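Local coordinates for protein endo-pectate lyase (Erwinia chrysanthemi, PDB 3B4N) that cleaves polygalacturonate, and probably also methyl-esterified pectins, within the chain by calcium-dependent beta-elimination, at residues N79-V91 and Q95-P107. Residues are numbered along the deposited sequence; the frame is centred on the assembly and turned at random.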
ATOM      1  N   ASN A  79      10.999   0.119 -24.112  1.00 24.58           N
ATOM      2  CA  ASN A  79      10.963   1.059 -25.228  1.00 25.63           C
ATOM      3  C   ASN A  79       9.517   1.432 -25.523  1.00 24.94           C
ATOM      4  O   ASN A  79       8.628   0.586 -25.455  1.00 25.09           O
ATOM      5  CB  ASN A  79      11.602   0.430 -26.467  1.00 27.73           C
ATOM      6  CG  ASN A  79      13.115   0.358 -26.371  1.00 30.10           C
ATOM      7  OD1 ASN A  79      13.764  -0.313 -27.173  1.00 33.25           O
ATOM      8  ND2 ASN A  79      13.683   1.060 -25.397  1.00 31.06           N
ATOM      9  N   SER A  80       9.294   2.696 -25.870  1.00 24.19           N
ATOM     10  CA  SER A  80       7.954   3.207 -26.148  1.00 24.77           C
ATOM     11  C   SER A  80       7.218   2.583 -27.332  1.00 24.40           C
ATOM     12  O   SER A  80       5.986   2.600 -27.371  1.00 25.26           O
ATOM     13  CB  SER A  80       8.008   4.729 -26.343  1.00 24.87           C
ATOM     14  OG  SER A  80       8.799   5.077 -27.470  1.00 26.61           O
ATOM     15  N   GLY A  81       7.958   2.031 -28.290  1.00 23.64           N
ATOM     16  CA  GLY A  81       7.317   1.450 -29.460  1.00 22.28           C
ATOM     17  C   GLY A  81       6.978  -0.028 -29.401  1.00 21.32           C
ATOM     18  O   GLY A  81       6.613  -0.624 -30.417  1.00 20.89           O
ATOM     19  N   LEU A  82       7.086  -0.624 -28.220  1.00 19.47           N
ATOM     20  CA  LEU A  82       6.793  -2.041 -28.061  1.00 19.05           C
ATOM     21  C   LEU A  82       5.803  -2.320 -26.945  1.00 18.00           C
ATOM     22  O   LEU A  82       5.615  -1.504 -26.040  1.00 18.30           O
ATOM     23  CB  LEU A  82       8.085  -2.810 -27.764  1.00 18.92           C
ATOM     24  CG  LEU A  82       9.125  -2.851 -28.884  1.00 19.70           C
ATOM     25  CD1 LEU A  82      10.449  -3.378 -28.356  1.00 21.66           C
ATOM     26  CD2 LEU A  82       8.609  -3.731 -30.007  1.00 20.93           C
ATOM     27  N   ASN A  83       5.161  -3.480 -27.029  1.00 17.00           N
ATOM     28  CA  ASN A  83       4.238  -3.921 -25.995  1.00 15.13           C
ATOM     29  C   ASN A  83       4.974  -5.021 -25.250  1.00 14.31           C
ATOM     30  O   ASN A  83       5.805  -5.723 -25.831  1.00 14.39           O
ATOM     31  CB  ASN A  83       2.952  -4.471 -26.610  1.00 17.86           C
ATOM     32  CG  ASN A  83       1.969  -3.376 -26.968  1.00 22.17           C
ATOM     33  OD1 ASN A  83       1.450  -3.334 -28.079  1.00 25.06           O
ATOM     34  ND2 ASN A  83       1.703  -2.487 -26.017  1.00 24.22           N
ATOM     35  N   TYR A  84       4.686  -5.161 -23.961  1.00 12.75           N
ATOM     36  CA  TYR A  84       5.346  -6.183 -23.162  1.00 13.28           C
ATOM     37  C   TYR A  84       4.376  -7.063 -22.398  1.00 12.55           C
ATOM     38  O   TYR A  84       3.275  -6.645 -22.042  1.00 12.95           O
ATOM     39  CB  TYR A  84       6.309  -5.541 -22.158  1.00 13.49           C
ATOM     40  CG  TYR A  84       7.422  -4.765 -22.813  1.00 14.52           C
ATOM     41  CD1 TYR A  84       7.241  -3.438 -23.187  1.00 16.01           C
ATOM     42  CD2 TYR A  84       8.649  -5.368 -23.082  1.00 15.41           C
ATOM     43  CE1 TYR A  84       8.258  -2.729 -23.814  1.00 18.24           C
ATOM     44  CE2 TYR A  84       9.674  -4.666 -23.714  1.00 15.94           C
ATOM     45  CZ  TYR A  84       9.466  -3.348 -24.073  1.00 18.92           C
ATOM     46  OH  TYR A  84      10.474  -2.644 -24.687  1.00 19.46           O
ATOM     47  N   TRP A  85       4.809  -8.297 -22.172  1.00 10.80           N
ATOM     48  CA  TRP A  85       4.061  -9.273 -21.392  1.00 11.25           C
ATOM     49  C   TRP A  85       4.992  -9.648 -20.248  1.00 10.44           C
ATOM     50  O   TRP A  85       6.214  -9.788 -20.434  1.00  9.61           O
ATOM     51  CB  TRP A  85       3.736 -10.526 -22.210  1.00 10.18           C
ATOM     52  CG  TRP A  85       2.527 -10.390 -23.073  1.00 11.66           C
ATOM     53  CD1 TRP A  85       1.285 -10.901 -22.832  1.00 13.66           C
ATOM     54  CD2 TRP A  85       2.435  -9.659 -24.295  1.00 12.84           C
ATOM     55  NE1 TRP A  85       0.419 -10.528 -23.831  1.00 13.69           N
ATOM     56  CE2 TRP A  85       1.099  -9.764 -24.744  1.00 13.58           C
ATOM     57  CE3 TRP A  85       3.351  -8.924 -25.056  1.00 13.66           C
ATOM     58  CZ2 TRP A  85       0.654  -9.158 -25.922  1.00 15.43           C
ATOM     59  CZ3 TRP A  85       2.910  -8.319 -26.232  1.00 14.46           C
ATOM     60  CH2 TRP A  85       1.568  -8.443 -26.651  1.00 15.42           C
ATOM     61  N   TYR A  86       4.408  -9.790 -19.063  1.00  9.01           N
ATOM     62  CA  TYR A  86       5.149 -10.157 -17.867  1.00  9.05           C
ATOM     63  C   TYR A  86       4.530 -11.351 -17.160  1.00  8.50           C
ATOM     64  O   TYR A  86       3.329 -11.575 -17.228  1.00  8.90           O
ATOM     65  CB  TYR A  86       5.151  -9.004 -16.863  1.00  9.14           C
ATOM     66  CG  TYR A  86       5.875  -7.760 -17.298  1.00  8.50           C
ATOM     67  CD1 TYR A  86       7.226  -7.576 -17.007  1.00  8.37           C
ATOM     68  CD2 TYR A  86       5.194  -6.739 -17.952  1.00 11.12           C
ATOM     69  CE1 TYR A  86       7.880  -6.385 -17.353  1.00 10.01           C
ATOM     70  CE2 TYR A  86       5.829  -5.560 -18.303  1.00 10.76           C
ATOM     71  CZ  TYR A  86       7.166  -5.387 -18.001  1.00  9.47           C
ATOM     72  OH  TYR A  86       7.792  -4.217 -18.347  1.00 12.00           O
ATOM     73  N   TRP A  87       5.387 -12.105 -16.481  1.00  8.47           N
ATOM     74  CA  TRP A  87       4.984 -13.251 -15.664  1.00  9.13           C
ATOM     75  C   TRP A  87       5.898 -13.219 -14.449  1.00  9.06           C
ATOM     76  O   TRP A  87       7.040 -12.769 -14.530  1.00  9.02           O
ATOM     77  CB  TRP A  87       5.252 -14.596 -16.346  1.00  9.35           C
ATOM     78  CG  TRP A  87       4.422 -14.916 -17.530  1.00 10.26           C
ATOM     79  CD1 TRP A  87       3.309 -15.709 -17.566  1.00  9.68           C
ATOM     80  CD2 TRP A  87       4.662 -14.496 -18.872  1.00 10.94           C
ATOM     81  NE1 TRP A  87       2.849 -15.815 -18.855  1.00 12.27           N
ATOM     82  CE2 TRP A  87       3.661 -15.080 -19.678  1.00 10.89           C
ATOM     83  CE3 TRP A  87       5.630 -13.678 -19.475  1.00 11.42           C
ATOM     84  CZ2 TRP A  87       3.600 -14.877 -21.059  1.00 11.77           C
ATOM     85  CZ3 TRP A  87       5.571 -13.474 -20.853  1.00 10.34           C
ATOM     86  CH2 TRP A  87       4.560 -14.074 -21.627  1.00 11.59           C
ATOM     87  N   VAL A  88       5.398 -13.696 -13.319  1.00  8.20           N
ATOM     88  CA  VAL A  88       6.213 -13.798 -12.119  1.00  9.48           C
ATOM     89  C   VAL A  88       6.189 -15.267 -11.706  1.00  8.98           C
ATOM     90  O   VAL A  88       5.128 -15.892 -11.612  1.00  9.77           O
ATOM     91  CB  VAL A  88       5.689 -12.913 -10.968  1.00  9.83           C
ATOM     92  CG1 VAL A  88       6.375 -13.301  -9.656  1.00 11.66           C
ATOM     93  CG2 VAL A  88       5.974 -11.450 -11.281  1.00 11.61           C
ATOM     94  N   ASP A  89       7.379 -15.815 -11.512  1.00  9.19           N
ATOM     95  CA  ASP A  89       7.566 -17.200 -11.117  1.00 11.39           C
ATOM     96  C   ASP A  89       7.980 -17.222  -9.647  1.00 10.51           C
ATOM     97  O   ASP A  89       9.063 -16.766  -9.293  1.00 11.48           O
ATOM     98  CB  ASP A  89       8.672 -17.819 -11.980  1.00 12.63           C
ATOM     99  CG  ASP A  89       8.870 -19.305 -11.734  1.00 16.85           C
ATOM    100  OD1 ASP A  89       9.764 -19.880 -12.401  1.00 18.80           O
ATOM    101  OD2 ASP A  89       8.156 -19.897 -10.899  1.00 17.27           O
ATOM    102  N   VAL A  90       7.100 -17.732  -8.794  1.00 11.24           N
ATOM    103  CA  VAL A  90       7.394 -17.845  -7.370  1.00 11.09           C
ATOM    104  C   VAL A  90       8.020 -19.234  -7.209  1.00 11.19           C
ATOM    105  O   VAL A  90       7.390 -20.255  -7.497  1.00 11.86           O
ATOM    106  CB  VAL A  90       6.105 -17.690  -6.536  1.00 10.30           C
ATOM    107  CG1 VAL A  90       6.390 -17.956  -5.070  1.00 12.00           C
ATOM    108  CG2 VAL A  90       5.554 -16.285  -6.718  1.00 11.33           C
ATOM    109  N   VAL A  91       9.278 -19.259  -6.780  1.00 10.12           N
ATOM    110  CA  VAL A  91      10.023 -20.506  -6.632  1.00 11.17           C
ATOM    111  C   VAL A  91      10.105 -20.927  -5.178  1.00 10.40           C
ATOM    112  O   VAL A  91      10.573 -20.174  -4.331  1.00 10.16           O
ATOM    113  CB  VAL A  91      11.451 -20.350  -7.197  1.00 11.18           C
ATOM    114  CG1 VAL A  91      12.193 -21.676  -7.114  1.00 11.13           C
ATOM    115  CG2 VAL A  91      11.393 -19.849  -8.636  1.00 13.45           C
ATOM    116  N   GLN A  95      11.986 -26.421  -5.398  1.00 21.16           N
ATOM    117  CA  GLN A  95      11.918 -26.326  -6.857  1.00 20.46           C
ATOM    118  C   GLN A  95      10.554 -26.168  -7.511  1.00 21.14           C
ATOM    119  O   GLN A  95      10.440 -26.282  -8.733  1.00 21.14           O
ATOM    120  CB  GLN A  95      12.616 -27.539  -7.493  1.00 20.79           C
ATOM    121  CG  GLN A  95      14.015 -27.848  -6.963  1.00 20.51           C
ATOM    122  CD  GLN A  95      13.993 -28.684  -5.698  1.00 21.58           C
ATOM    123  OE1 GLN A  95      14.530 -28.281  -4.663  1.00 21.50           O
ATOM    124  NE2 GLN A  95      13.373 -29.858  -5.772  1.00 20.17           N
ATOM    125  N   ALA A  96       9.514 -25.920  -6.727  1.00 20.06           N
ATOM    126  CA  ALA A  96       8.201 -25.745  -7.329  1.00 20.23           C
ATOM    127  C   ALA A  96       8.189 -24.406  -8.053  1.00 19.70           C
ATOM    128  O   ALA A  96       8.679 -23.403  -7.525  1.00 20.67           O
ATOM    129  CB  ALA A  96       7.117 -25.773  -6.266  1.00 21.86           C
ATOM    130  N   GLN A  97       7.654 -24.400  -9.269  1.00 20.21           N
ATOM    131  CA  GLN A  97       7.549 -23.182 -10.068  1.00 20.18           C
ATOM    132  C   GLN A  97       6.079 -22.805 -10.055  1.00 19.34           C
ATOM    133  O   GLN A  97       5.252 -23.463 -10.695  1.00 20.43           O
ATOM    134  CB  GLN A  97       7.973 -23.432 -11.517  1.00 22.27           C
ATOM    135  CG  GLN A  97       9.299 -24.145 -11.689  1.00 25.86           C
ATOM    136  CD  GLN A  97      10.481 -23.295 -11.283  1.00 26.73           C
ATOM    137  OE1 GLN A  97      11.179 -23.605 -10.319  1.00 29.66           O
ATOM    138  NE2 GLN A  97      10.718 -22.216 -12.023  1.00 26.36           N
ATOM    139  N   VAL A  98       5.748 -21.758  -9.313  1.00 15.51           N
ATOM    140  CA  VAL A  98       4.369 -21.308  -9.223  1.00 15.94           C
ATOM    141  C   VAL A  98       4.300 -20.060 -10.094  1.00 15.35           C
ATOM    142  O   VAL A  98       4.565 -18.946  -9.643  1.00 16.28           O
ATOM    143  CB  VAL A  98       4.005 -20.990  -7.761  1.00 15.40           C
ATOM    144  CG1 VAL A  98       2.510 -20.792  -7.623  1.00 16.84           C
ATOM    145  CG2 VAL A  98       4.472 -22.135  -6.856  1.00 17.45           C
ATOM    146  N   VAL A  99       3.946 -20.268 -11.355  1.00 12.95           N
ATOM    147  CA  VAL A  99       3.895 -19.191 -12.329  1.00 13.49           C
ATOM    148  C   VAL A  99       2.564 -18.487 -12.401  1.00 11.32           C
ATOM    149  O   VAL A  99       1.508 -19.113 -12.453  1.00 12.39           O
ATOM    150  CB  VAL A  99       4.245 -19.717 -13.730  1.00 13.59           C
ATOM    151  CG1 VAL A  99       4.356 -18.569 -14.708  1.00 16.39           C
ATOM    152  CG2 VAL A  99       5.561 -20.487 -13.672  1.00 16.53           C
ATOM    153  N   SER A 100       2.628 -17.163 -12.413  1.00 10.17           N
ATOM    154  CA  SER A 100       1.444 -16.334 -12.485  1.00 10.57           C
ATOM    155  C   SER A 100       0.840 -16.276 -13.875  1.00 10.53           C
ATOM    156  O   SER A 100       1.397 -16.779 -14.858  1.00 11.55           O
ATOM    157  CB  SER A 100       1.800 -14.900 -12.099  1.00 10.56           C
ATOM    158  OG  SER A 100       2.550 -14.291 -13.156  1.00  9.35           O
ATOM    159  N   ASN A 101      -0.328 -15.648 -13.925  1.00 10.98           N
ATOM    160  CA  ASN A 101      -1.008 -15.380 -15.176  1.00 11.23           C
ATOM    161  C   ASN A 101      -0.125 -14.319 -15.822  1.00 11.15           C
ATOM    162  O   ASN A 101       0.678 -13.664 -15.140  1.00 11.25           O
ATOM    163  CB  ASN A 101      -2.367 -14.740 -14.908  1.00 11.12           C
ATOM    164  CG  ASN A 101      -2.255 -13.513 -14.013  1.00 10.91           C
ATOM    165  OD1 ASN A 101      -2.382 -12.360 -14.457  1.00 13.46           O
ATOM    166  ND2 ASN A 101      -2.000 -13.757 -12.754  1.00  8.37           N
ATOM    167  N   ALA A 102      -0.281 -14.135 -17.123  1.00 11.40           N
ATOM    168  CA  ALA A 102       0.470 -13.109 -17.823  1.00 11.71           C
ATOM    169  C   ALA A 102      -0.299 -11.788 -17.734  1.00 11.80           C
ATOM    170  O   ALA A 102      -1.528 -11.782 -17.616  1.00 14.57           O
ATOM    171  CB  ALA A 102       0.632 -13.493 -19.291  1.00 14.25           C
ATOM    172  N   VAL A 103       0.433 -10.680 -17.748  1.00 11.37           N
ATOM    173  CA  VAL A 103      -0.181  -9.357 -17.795  1.00 10.52           C
ATOM    174  C   VAL A 103       0.528  -8.662 -18.950  1.00 11.56           C
ATOM    175  O   VAL A 103       1.657  -9.022 -19.300  1.00 12.27           O
ATOM    176  CB  VAL A 103       0.004  -8.532 -16.506  1.00 10.04           C
ATOM    177  CG1 VAL A 103      -0.745  -9.190 -15.360  1.00 10.72           C
ATOM    178  CG2 VAL A 103       1.474  -8.370 -16.193  1.00 10.97           C
ATOM    179  N   THR A 104      -0.120  -7.670 -19.548  1.00 11.20           N
ATOM    180  CA  THR A 104       0.486  -7.003 -20.689  1.00 13.50           C
ATOM    181  C   THR A 104       0.132  -5.531 -20.779  1.00 14.12           C
ATOM    182  O   THR A 104      -0.885  -5.090 -20.244  1.00 15.23           O
ATOM    183  CB  THR A 104       0.039  -7.687 -21.995  1.00 13.40           C
ATOM    184  OG1 THR A 104       0.670  -7.055 -23.111  1.00 13.55           O
ATOM    185  CG2 THR A 104      -1.473  -7.582 -22.162  1.00 14.30           C
ATOM    186  N   THR A 105       0.988  -4.782 -21.467  1.00 14.90           N
ATOM    187  CA  THR A 105       0.768  -3.358 -21.676  1.00 16.82           C
ATOM    188  C   THR A 105      -0.097  -3.182 -22.922  1.00 19.51           C
ATOM    189  O   THR A 105      -0.604  -2.090 -23.186  1.00 21.03           O
ATOM    190  CB  THR A 105       2.094  -2.611 -21.926  1.00 16.48           C
ATOM    191  OG1 THR A 105       2.735  -3.164 -23.082  1.00 17.04           O
ATOM    192  CG2 THR A 105       3.022  -2.725 -20.730  1.00 17.75           C
ATOM    193  N   ALA A 106      -0.261  -4.259 -23.687  1.00 20.40           N
ATOM    194  CA  ALA A 106      -1.049  -4.211 -24.916  1.00 24.37           C
ATOM    195  C   ALA A 106      -2.511  -3.870 -24.648  1.00 27.01           C
ATOM    196  O   ALA A 106      -3.170  -4.511 -23.826  1.00 26.96           O
ATOM    197  CB  ALA A 106      -0.942  -5.538 -25.656  1.00 23.68           C
ATOM    198  N   PRO A 107      -3.035  -2.843 -25.339  1.00 30.41           N
ATOM    199  CA  PRO A 107      -4.417  -2.363 -25.222  1.00 32.79           C
ATOM    200  C   PRO A 107      -5.486  -3.423 -25.495  1.00 34.36           C
ATOM    201  O   PRO A 107      -5.167  -4.629 -25.449  1.00 35.88           O
ATOM    202  CB  PRO A 107      -4.468  -1.222 -26.234  1.00 32.33           C
ATOM    203  CG  PRO A 107      -3.069  -0.684 -26.192  1.00 32.61           C
ATOM    204  CD  PRO A 107      -2.254  -1.954 -26.217  1.00 31.40           C
TER
HETATM  205  O   HOH W   1       4.260  -1.111 -23.666  1.00 39.84           O
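V90 and V98 form a hydrogen-bonded pair near the turn of an antiparallel beta hairpin, strands 85-92 and 97-104, in the four-stranded sheet of the N-terminal domain, which is separate from the parallel beta-helix. Strand 97-104 lies at the sheet's edge, while strand 85-92 also pairs with 44-52. Backbone bonds recur at Y86 with V103, but the register shifts by one residue between the two ladders. At this break the S100 hydroxyl stands in for a carbonyl: its OG, at chi1 73° between backbone N and carbonyl carbon, takes the V88 N-H at 2.9 Å and donates to N101 O.

At the end of the strand two threonine hydroxyls add bonds. T105 OG1 accepts from Y84 N and, nearly in the amide plane, from N83 ND2 at 3.2 Å; water joins it to L82 O. Y84 O receives both T105 N and T104 OG1, the latter from above the carbonyl plane.

Side-chain packing divides between the faces. Beta-branched V90, V98 and V103 suit the extended chain and turn to the side of Y86, where V90 and V103 meet T22 and L24 of strand 22-29; Y86 OH bonds D75 and N33. On the other face A102 is small enough to set CB over W87, 3.2 Å from NE1, while R60 makes a cation-pi contact with that indole. T104 makes a CH-pi contact with W85, its CB 3.5 Å from the five-membered ring centroid and 12° off the normal.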